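Side-chain contacts in LPXTG cell wall surface protein (Streptococcus gordonii, PDB 4IGB), which probably serves as a cell-wall-anchored surface adhesin of the bacterium, this chain being its N-terminal part with the N1 and N2 domains: residues S42-Q45 / S46-Q49; T121-A124 / E125-N129; I141-L144 / W145-A149. All coordinates share one frame; numbering follows the deposited sequence.

Interaction 1: residues S42-Q45 / S46-Q49; sequences SKSQ and SVDQ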
ATOM      1  N   SER B  42       7.118 -13.472  15.855  1.00 17.65           N
ATOM      2  CA  SER B  42       7.621 -13.436  17.218  1.00 16.15           C
ATOM      3  C   SER B  42       6.733 -12.517  18.027  1.00 24.13           C
ATOM      4  O   SER B  42       6.049 -11.661  17.470  1.00 22.89           O
ATOM      5  CB  SER B  42       9.063 -12.925  17.254  1.00 24.74           C
ATOM      6  OG  SER B  42       9.125 -11.560  16.857  1.00 31.03           O
ATOM      7  N   LYS B  43       6.744 -12.689  19.341  1.00 14.92           N
ATOM      8  CA  LYS B  43       6.067 -11.764  20.225  1.00 21.65           C
ATOM      9  C   LYS B  43       6.771 -11.803  21.570  1.00 21.87           C
ATOM     10  O   LYS B  43       7.247 -12.849  21.995  1.00 23.36           O
ATOM     11  CB  LYS B  43       4.579 -12.124  20.373  1.00 20.49           C
ATOM     12  CG  LYS B  43       4.324 -13.461  21.031  1.00 27.98           C
ATOM     13  CD  LYS B  43       2.848 -13.660  21.344  1.00 25.26           C
ATOM     14  CE  LYS B  43       2.642 -14.994  22.022  1.00 24.06           C
ATOM     15  NZ  LYS B  43       1.234 -15.458  21.898  1.00 31.28           N
ATOM     16  N   SER B  44       6.856 -10.673  22.248  1.00 25.53           N
ATOM     17  CA  SER B  44       7.537 -10.676  23.545  1.00 26.53           C
ATOM     18  C   SER B  44       6.629 -11.243  24.647  1.00 21.90           C
ATOM     19  O   SER B  44       5.430 -11.412  24.440  1.00 21.87           O
ATOM     20  CB  SER B  44       8.044  -9.275  23.880  1.00 18.92           C
ATOM     21  OG  SER B  44       6.982  -8.424  24.280  1.00 16.84           O
ATOM     22  N   GLN B  45       7.189 -11.544  25.815  1.00 23.19           N
ATOM     23  CA  GLN B  45       6.387 -12.118  26.896  1.00 23.35           C
ATOM     24  C   GLN B  45       5.376 -11.115  27.430  1.00 23.66           C
ATOM     25  O   GLN B  45       4.483 -11.465  28.195  1.00 21.59           O
ATOM     26  CB  GLN B  45       7.270 -12.614  28.042  1.00 29.18           C
ATOM     27  CG  GLN B  45       8.047 -13.865  27.720  1.00 43.15           C
ATOM     28  CD  GLN B  45       9.105 -14.150  28.770  1.00 47.93           C
ATOM     29  OE1 GLN B  45      10.118 -14.781  28.485  1.00 49.38           O
ATOM     30  NE2 GLN B  45       8.878 -13.675  29.985  1.00 45.53           N
ATOM     31  N   SER B  46       5.522  -9.865  27.014  1.00 23.86           N
ATOM     32  CA  SER B  46       4.640  -8.798  27.455  1.00 20.34           C
ATOM     33  C   SER B  46       3.267  -8.962  26.813  1.00 21.39           C
ATOM     34  O   SER B  46       2.271  -8.449  27.315  1.00 19.00           O
ATOM     35  CB  SER B  46       5.220  -7.434  27.058  1.00 20.43           C
ATOM     36  OG  SER B  46       6.533  -7.257  27.574  1.00 26.64           O
ATOM     37  N   VAL B  47       3.222  -9.677  25.699  1.00 13.75           N
ATOM     38  CA  VAL B  47       1.998  -9.746  24.917  1.00 23.98           C
ATOM     39  C   VAL B  47       1.085 -10.891  25.356  1.00 27.21           C
ATOM     40  O   VAL B  47       1.514 -12.035  25.476  1.00 20.27           O
ATOM     41  CB  VAL B  47       2.292  -9.890  23.417  1.00 21.99           C
ATOM     42  CG1 VAL B  47       0.997 -10.112  22.651  1.00 21.36           C
ATOM     43  CG2 VAL B  47       2.997  -8.656  22.894  1.00 15.33           C
ATOM     44  N   ASP B  48      -0.170 -10.554  25.622  1.00 19.40           N
ATOM     45  CA  ASP B  48      -1.213 -11.535  25.887  1.00 24.09           C
ATOM     46  C   ASP B  48      -2.039 -11.690  24.616  1.00 21.56           C
ATOM     47  O   ASP B  48      -2.767 -10.779  24.227  1.00 19.93           O
ATOM     48  CB  ASP B  48      -2.094 -11.029  27.027  1.00 28.46           C
ATOM     49  CG  ASP B  48      -3.098 -12.055  27.495  1.00 30.20           C
ATOM     50  OD1 ASP B  48      -2.842 -13.262  27.372  1.00 34.97           O
ATOM     51  OD2 ASP B  48      -4.155 -11.649  28.002  1.00 46.69           O
ATOM     52  N   GLN B  49      -1.906 -12.841  23.968  1.00 19.91           N
ATOM     53  CA  GLN B  49      -2.637 -13.121  22.740  1.00 22.52           C
ATOM     54  C   GLN B  49      -3.711 -14.169  22.993  1.00 22.89           C
ATOM     55  O   GLN B  49      -3.453 -15.191  23.627  1.00 26.85           O
ATOM     56  CB  GLN B  49      -1.680 -13.599  21.645  1.00 20.73           C
ATOM     57  CG  GLN B  49      -2.362 -14.041  20.361  1.00 20.18           C
ATOM     58  CD  GLN B  49      -1.401 -14.700  19.390  1.00 26.43           C
ATOM     59  OE1 GLN B  49      -0.212 -14.836  19.673  1.00 22.17           O
ATOM     60  NE2 GLN B  49      -1.914 -15.116  18.238  1.00 16.57           N
TER
HETATM   61  O   HOH W   1       0.201 -14.531  24.529  1.00 21.20           O
HETATM   62  O   HOH W   2       3.612 -13.807  25.220  1.00 36.45           O

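Interaction 2: residues T121-A124 / E125-N129; sequences TAQA and ESEMN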
ATOM      1  N   THR B 121      -5.236   9.673  36.168  1.00 36.74           N
ATOM      2  CA  THR B 121      -6.575  10.060  36.566  1.00 35.23           C
ATOM      3  C   THR B 121      -7.046   9.072  37.610  1.00 38.95           C
ATOM      4  O   THR B 121      -6.413   8.036  37.818  1.00 34.01           O
ATOM      5  CB  THR B 121      -7.542  10.018  35.386  1.00 34.69           C
ATOM      6  OG1 THR B 121      -7.556   8.698  34.831  1.00 35.49           O
ATOM      7  CG2 THR B 121      -7.118  11.011  34.320  1.00 36.68           C
ATOM      8  N   ALA B 122      -8.157   9.390  38.269  1.00 42.34           N
ATOM      9  CA  ALA B 122      -8.735   8.468  39.234  1.00 42.04           C
ATOM     10  C   ALA B 122      -9.066   7.146  38.540  1.00 34.38           C
ATOM     11  O   ALA B 122      -8.794   6.080  39.076  1.00 34.42           O
ATOM     12  CB  ALA B 122      -9.983   9.068  39.883  1.00 35.78           C
ATOM     13  N   GLN B 123      -9.650   7.219  37.344  1.00 28.54           N
ATOM     14  CA  GLN B 123      -9.924   6.010  36.573  1.00 33.90           C
ATOM     15  C   GLN B 123      -8.647   5.179  36.388  1.00 34.06           C
ATOM     16  O   GLN B 123      -8.607   3.990  36.714  1.00 27.69           O
ATOM     17  CB  GLN B 123     -10.544   6.364  35.222  1.00 35.79           C
ATOM     18  CG  GLN B 123     -10.752   5.174  34.293  1.00 37.02           C
ATOM     19  CD  GLN B 123     -11.684   4.124  34.873  1.00 42.66           C
ATOM     20  OE1 GLN B 123     -12.518   4.421  35.725  1.00 44.63           O
ATOM     21  NE2 GLN B 123     -11.538   2.884  34.420  1.00 32.61           N
ATOM     22  N   ALA B 124      -7.593   5.822  35.894  1.00 31.93           N
ATOM     23  CA  ALA B 124      -6.318   5.137  35.660  1.00 40.13           C
ATOM     24  C   ALA B 124      -5.805   4.477  36.936  1.00 33.39           C
ATOM     25  O   ALA B 124      -5.396   3.323  36.927  1.00 31.65           O
ATOM     26  CB  ALA B 124      -5.266   6.113  35.093  1.00 21.49           C
ATOM     27  N   GLU B 125      -5.833   5.222  38.034  1.00 41.47           N
ATOM     28  CA  GLU B 125      -5.385   4.708  39.324  1.00 36.77           C
ATOM     29  C   GLU B 125      -6.213   3.498  39.738  1.00 34.59           C
ATOM     30  O   GLU B 125      -5.692   2.486  40.204  1.00 29.24           O
ATOM     31  CB  GLU B 125      -5.513   5.800  40.383  1.00 42.82           C
ATOM     32  CG  GLU B 125      -5.286   5.321  41.809  1.00 62.76           C
ATOM     33  CD  GLU B 125      -3.940   5.750  42.360  1.00 70.24           C
ATOM     34  OE1 GLU B 125      -3.037   6.039  41.543  1.00 71.15           O
ATOM     35  OE2 GLU B 125      -3.786   5.808  43.602  1.00 74.64           O
ATOM     36  N   SER B 126      -7.521   3.630  39.567  1.00 38.17           N
ATOM     37  CA  SER B 126      -8.461   2.597  39.948  1.00 44.61           C
ATOM     38  C   SER B 126      -8.137   1.284  39.228  1.00 44.07           C
ATOM     39  O   SER B 126      -8.032   0.233  39.861  1.00 39.58           O
ATOM     40  CB  SER B 126      -9.877   3.067  39.622  1.00 37.47           C
ATOM     41  OG  SER B 126     -10.841   2.104  39.984  1.00 44.74           O
ATOM     42  N   GLU B 127      -7.969   1.352  37.907  1.00 36.94           N
ATOM     43  CA  GLU B 127      -7.619   0.173  37.110  1.00 30.63           C
ATOM     44  C   GLU B 127      -6.299  -0.442  37.571  1.00 26.64           C
ATOM     45  O   GLU B 127      -6.191  -1.650  37.744  1.00 30.54           O
ATOM     46  CB  GLU B 127      -7.534   0.531  35.621  1.00 28.74           C
ATOM     47  CG  GLU B 127      -8.836   1.010  35.024  1.00 27.56           C
ATOM     48  CD  GLU B 127      -9.878  -0.101  34.914  1.00 36.67           C
ATOM     49  OE1 GLU B 127     -10.579  -0.363  35.909  1.00 41.59           O
ATOM     50  OE2 GLU B 127      -9.996  -0.717  33.836  1.00 27.84           O
ATOM     51  N   MET B 128      -5.292   0.396  37.781  1.00 27.65           N
ATOM     52  CA  MET B 128      -3.987  -0.095  38.211  1.00 38.00           C
ATOM     53  C   MET B 128      -4.072  -0.837  39.535  1.00 42.55           C
ATOM     54  O   MET B 128      -3.414  -1.864  39.728  1.00 29.67           O
ATOM     55  CB  MET B 128      -2.982   1.055  38.308  1.00 33.42           C
ATOM     56  CG  MET B 128      -2.593   1.623  36.950  1.00 32.95           C
ATOM     57  SD  MET B 128      -1.639   0.468  35.947  1.00 32.80           S
ATOM     58  CE  MET B 128       0.000   0.722  36.625  1.00 24.90           C
ATOM     59  N   ASN B 129      -4.886  -0.314  40.448  1.00 38.24           N
ATOM     60  CA  ASN B 129      -5.039  -0.931  41.765  1.00 40.12           C
ATOM     61  C   ASN B 129      -6.041  -2.087  41.811  1.00 45.85           C
ATOM     62  O   ASN B 129      -6.018  -2.891  42.747  1.00 38.99           O
ATOM     63  CB  ASN B 129      -5.412   0.119  42.809  1.00 37.91           C
ATOM     64  CG  ASN B 129      -4.294   1.094  43.060  1.00 41.20           C
ATOM     65  OD1 ASN B 129      -4.530   2.266  43.346  1.00 52.92           O
ATOM     66  ND2 ASN B 129      -3.063   0.620  42.942  1.00 40.35           N
TER

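Interaction 3: residues I141-L144 / W145-A149; sequences ISEL and WESNA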
ATOM      1  N   ILE B 141      -7.270  -8.360  15.234  1.00 17.94           N
ATOM      2  CA  ILE B 141      -7.581  -8.712  13.860  1.00 18.63           C
ATOM      3  C   ILE B 141      -8.999  -9.276  13.818  1.00 21.85           C
ATOM      4  O   ILE B 141      -9.313 -10.228  14.525  1.00 21.07           O
ATOM      5  CB  ILE B 141      -6.608  -9.776  13.343  1.00 16.80           C
ATOM      6  CG1 ILE B 141      -5.172  -9.271  13.473  1.00 17.75           C
ATOM      7  CG2 ILE B 141      -6.940 -10.156  11.901  1.00 17.12           C
ATOM      8  CD1 ILE B 141      -4.126 -10.303  13.081  1.00 18.18           C
ATOM      9  N   SER B 142      -9.851  -8.687  12.995  1.00 18.30           N
ATOM     10  CA  SER B 142     -11.224  -9.158  12.862  1.00 20.83           C
ATOM     11  C   SER B 142     -11.879  -8.469  11.695  1.00 23.59           C
ATOM     12  O   SER B 142     -11.342  -7.510  11.136  1.00 15.27           O
ATOM     13  CB  SER B 142     -12.040  -8.805  14.097  1.00 23.30           C
ATOM     14  OG  SER B 142     -12.426  -7.441  14.031  1.00 25.09           O
ATOM     15  N   GLU B 143     -13.069  -8.935  11.342  1.00 21.02           N
ATOM     16  CA  GLU B 143     -13.844  -8.208  10.359  1.00 19.38           C
ATOM     17  C   GLU B 143     -15.120  -7.640  10.965  1.00 21.06           C
ATOM     18  O   GLU B 143     -16.126  -7.518  10.288  1.00 23.59           O
ATOM     19  CB  GLU B 143     -14.098  -9.067   9.116  1.00 22.90           C
ATOM     20  CG  GLU B 143     -12.811  -9.373   8.353  1.00 22.13           C
ATOM     21  CD  GLU B 143     -13.013 -10.293   7.160  1.00 23.18           C
ATOM     22  OE1 GLU B 143     -12.593  -9.926   6.053  1.00 25.78           O
ATOM     23  OE2 GLU B 143     -13.569 -11.395   7.328  1.00 26.22           O
ATOM     24  N   LEU B 144     -15.069  -7.275  12.244  1.00 21.62           N
ATOM     25  CA  LEU B 144     -16.224  -6.637  12.885  1.00 19.00           C
ATOM     26  C   LEU B 144     -16.637  -5.348  12.177  1.00 23.16           C
ATOM     27  O   LEU B 144     -17.822  -5.034  12.108  1.00 31.83           O
ATOM     28  CB  LEU B 144     -15.948  -6.274  14.347  1.00 18.23           C
ATOM     29  CG  LEU B 144     -15.625  -7.304  15.423  1.00 35.04           C
ATOM     30  CD1 LEU B 144     -15.968  -6.706  16.784  1.00 20.42           C
ATOM     31  CD2 LEU B 144     -16.366  -8.611  15.183  1.00 34.51           C
ATOM     32  N   TRP B 145     -15.653  -4.595  11.686  1.00 20.84           N
ATOM     33  CA  TRP B 145     -15.872  -3.236  11.201  1.00 22.40           C
ATOM     34  C   TRP B 145     -15.750  -3.141   9.684  1.00 34.53           C
ATOM     35  O   TRP B 145     -16.609  -2.559   9.025  1.00 27.36           O
ATOM     36  CB  TRP B 145     -14.888  -2.282  11.880  1.00 23.52           C
ATOM     37  CG  TRP B 145     -14.829  -2.510  13.356  1.00 24.94           C
ATOM     38  CD1 TRP B 145     -13.738  -2.878  14.093  1.00 29.02           C
ATOM     39  CD2 TRP B 145     -15.918  -2.409  14.277  1.00 24.89           C
ATOM     40  NE1 TRP B 145     -14.082  -3.003  15.421  1.00 25.91           N
ATOM     41  CE2 TRP B 145     -15.418  -2.721  15.559  1.00 29.27           C
ATOM     42  CE3 TRP B 145     -17.272  -2.084  14.143  1.00 33.09           C
ATOM     43  CZ2 TRP B 145     -16.221  -2.713  16.701  1.00 33.04           C
ATOM     44  CZ3 TRP B 145     -18.074  -2.082  15.284  1.00 40.21           C
ATOM     45  CH2 TRP B 145     -17.544  -2.396  16.542  1.00 37.86           C
ATOM     46  N   GLU B 146     -14.669  -3.701   9.147  1.00 24.92           N
ATOM     47  CA  GLU B 146     -14.462  -3.796   7.707  1.00 26.08           C
ATOM     48  C   GLU B 146     -13.941  -5.185   7.398  1.00 28.39           C
ATOM     49  O   GLU B 146     -13.425  -5.874   8.282  1.00 21.71           O
ATOM     50  CB  GLU B 146     -13.376  -2.832   7.224  1.00 28.27           C
ATOM     51  CG  GLU B 146     -13.456  -1.405   7.693  1.00 46.91           C
ATOM     52  CD  GLU B 146     -12.251  -0.594   7.223  1.00 46.68           C
ATOM     53  OE1 GLU B 146     -11.418  -1.133   6.453  1.00 41.81           O
ATOM     54  OE2 GLU B 146     -12.133   0.580   7.628  1.00 53.62           O
ATOM     55  N   SER B 147     -14.049  -5.568   6.132  1.00 23.28           N
ATOM     56  CA  SER B 147     -13.416  -6.773   5.627  1.00 31.90           C
ATOM     57  C   SER B 147     -11.892  -6.611   5.631  1.00 22.19           C
ATOM     58  O   SER B 147     -11.370  -5.514   5.443  1.00 21.42           O
ATOM     59  CB  SER B 147     -13.887  -7.052   4.195  1.00 30.77           C
ATOM     60  OG  SER B 147     -15.253  -7.434   4.166  1.00 46.14           O
ATOM     61  N   ASN B 148     -11.183  -7.707   5.859  1.00 21.33           N
ATOM     62  CA  ASN B 148      -9.750  -7.734   5.599  1.00 21.22           C
ATOM     63  C   ASN B 148      -8.973  -6.629   6.307  1.00 20.00           C
ATOM     64  O   ASN B 148      -8.136  -5.965   5.713  1.00 27.36           O
ATOM     65  CB  ASN B 148      -9.518  -7.648   4.090  1.00 21.00           C
ATOM     66  CG  ASN B 148      -9.887  -8.927   3.388  1.00 24.96           C
ATOM     67  OD1 ASN B 148      -9.463 -10.005   3.794  1.00 40.79           O
ATOM     68  ND2 ASN B 148     -10.700  -8.825   2.348  1.00 34.02           N
ATOM     69  N   ALA B 149      -9.246  -6.432   7.583  1.00 16.44           N
ATOM     70  CA  ALA B 149      -8.656  -5.308   8.270  1.00 23.44           C
ATOM     71  C   ALA B 149      -8.101  -5.698   9.628  1.00 15.82           C
ATOM     72  O   ALA B 149      -8.449  -6.741  10.191  1.00 16.94           O
ATOM     73  CB  ALA B 149      -9.688  -4.179   8.418  1.00 21.86           C
TER
HETATM   74  O   HOH W   3     -12.751  -4.686  11.124  1.00 21.47           O

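Interaction 1: residues S42-Q45 / S46-Q49
The flat amide of Q49 meets K43 at its oxygen: the ammonium NZ of K43 donates to OE1 of Q49 at 2.7 Å, tilted 26° from the carbonyl plane, while NE2 on the other arm of the amide is hydrogen-bonded to OE2 of E70 in strand 68-75. Gripped at both polar atoms, the amide has its rotation fixed. The two side chains close off the open end of a type I beta turn, S44 to V47, which carries the chain from strand 38-43 into strand 47-53, the one at the edge of an eight-stranded sheet and the other at the edge of a six-stranded one. K43 reaches across because its CG sits between the backbone N and the carbonyl carbon (chi1 64°) and the rest of the chain runs straight out, crossing Q49 at about a right angle. The turn itself is held by V47 N donating to S44 O at 3.1 Å. V47 turns its buried side chain onto F72 and L74 of strand 68-75. Two waters bridge the arms. One accepts from both K43 NZ and Q49 N and donates to V47 O; the other donates to S44 O and V47 O. At the outer bend, S46 N makes a weak bond of 3.4 Å to S44 OG, bent to 147°.

Interaction 2: residues T121-A124 / E125-N129
Q123 and E127, one helical turn apart, make the closest approach between side chains here: NE2 of Q123 stands 3.3 Å from CG of E127, against the aliphatic part of the glutamate and not its oxygens. The amide and carboxylate planes are 37° apart, and both groups spend their polar ends on the same outside residue, Q123 NE2 giving to N167 O and E127 OE2 accepting from N167 N. CG of E127, anti to its own carbonyl carbon (chi1 -63°), also comes 3.4 Å from Q123 O; the bend at chi2 then turns the carboxylate. This is the tight side, and A124 and M128 extend it inward: the methyl of A124 and the side chain of M128 both press on Y118 of strand 103-118, and M128 also touches M166. CG of M128 passes 3.3 Å from A124 O, the carbonyl that also accepts from M128 N.

The segments together form the short helix 122-129, which follows strand 103-118, with T121 as its N-cap. OG1 of T121 accepts from A124 N at 3.1 Å with an N-H...O angle of 166°, a nearly straight capping bond that satisfies an amide of the first turn. From there the backbone bonds run i to i+4, from E125 N to T121 O at 2.9 Å through to M128 N and A124 O at 3.1 Å.

On the outer side the side chains have much less to hold. A122, E125 and S126 are exposed; S126 meets the first turn through its CB, 3.2 Å from A122 O. E125 likewise touches the first turn with CB alone, near the carbonyl oxygens of T121 and A122, while its end leads away; the side chain touches K81 and also reaches Y118.

Interaction 3: residues I141-L144 / W145-A149
The backbone N-H of N148 points into the carboxylate of E143, donating to OE1 at 2.6 Å on the anti lone pair, the one turned away from the other oxygen. E143 gets there with its chain extended beyond CG, spanning the loop so that OE1 also lies 3.3 Å from CA of S147. CA of E143 sits 3.2 Å from E146 O in a CA-H...O contact. At the other end of the bend, CB of L144 rests over the five-membered ring of W145, 3.8 Å from the centroid and 8° off the normal: a CH-pi contact between neighbours whose side chains lie side by side. This is the loop joining strand 135-142 to strand 149-153, adjacent antiparallel strands of the six-stranded sheet. It starts with an ST turn, S142 OG accepting from L144 N at 3.2 Å, which ties the L144 amide back to S142. A water inside the bend accepts from E146 N at 2.9 Å. Farther out, W145 NE1 donates to the hydroxyl of Y157, the indole meets the ring of Y65 at about 60°, and K30 ties the far side of the loop through a salt bridge to E146 OE1 and a bond to S147 O.

In the fold
All three are local contacts within the N-terminal domain. Interactions 1 and 3 reach the same six-stranded sheet, whose strand 68-75 lies between 47-53 and 135-142; their nearest atoms are about 7 Å apart, without touching. Interaction 1 is a surface turn leading in from the edge of the eight-stranded sheet, held by a lysine, an amide and waters. Interaction 3, partly buried, links neighbouring strands through a carboxylate and an indole face. Interaction 2, also partly buried, is the most distant from the chain centre, about 39 Å by centres; there helical backbone bonds and the N-cap hold the segments, N167 takes the polar ends, and the same chain then runs on into strand 135-142.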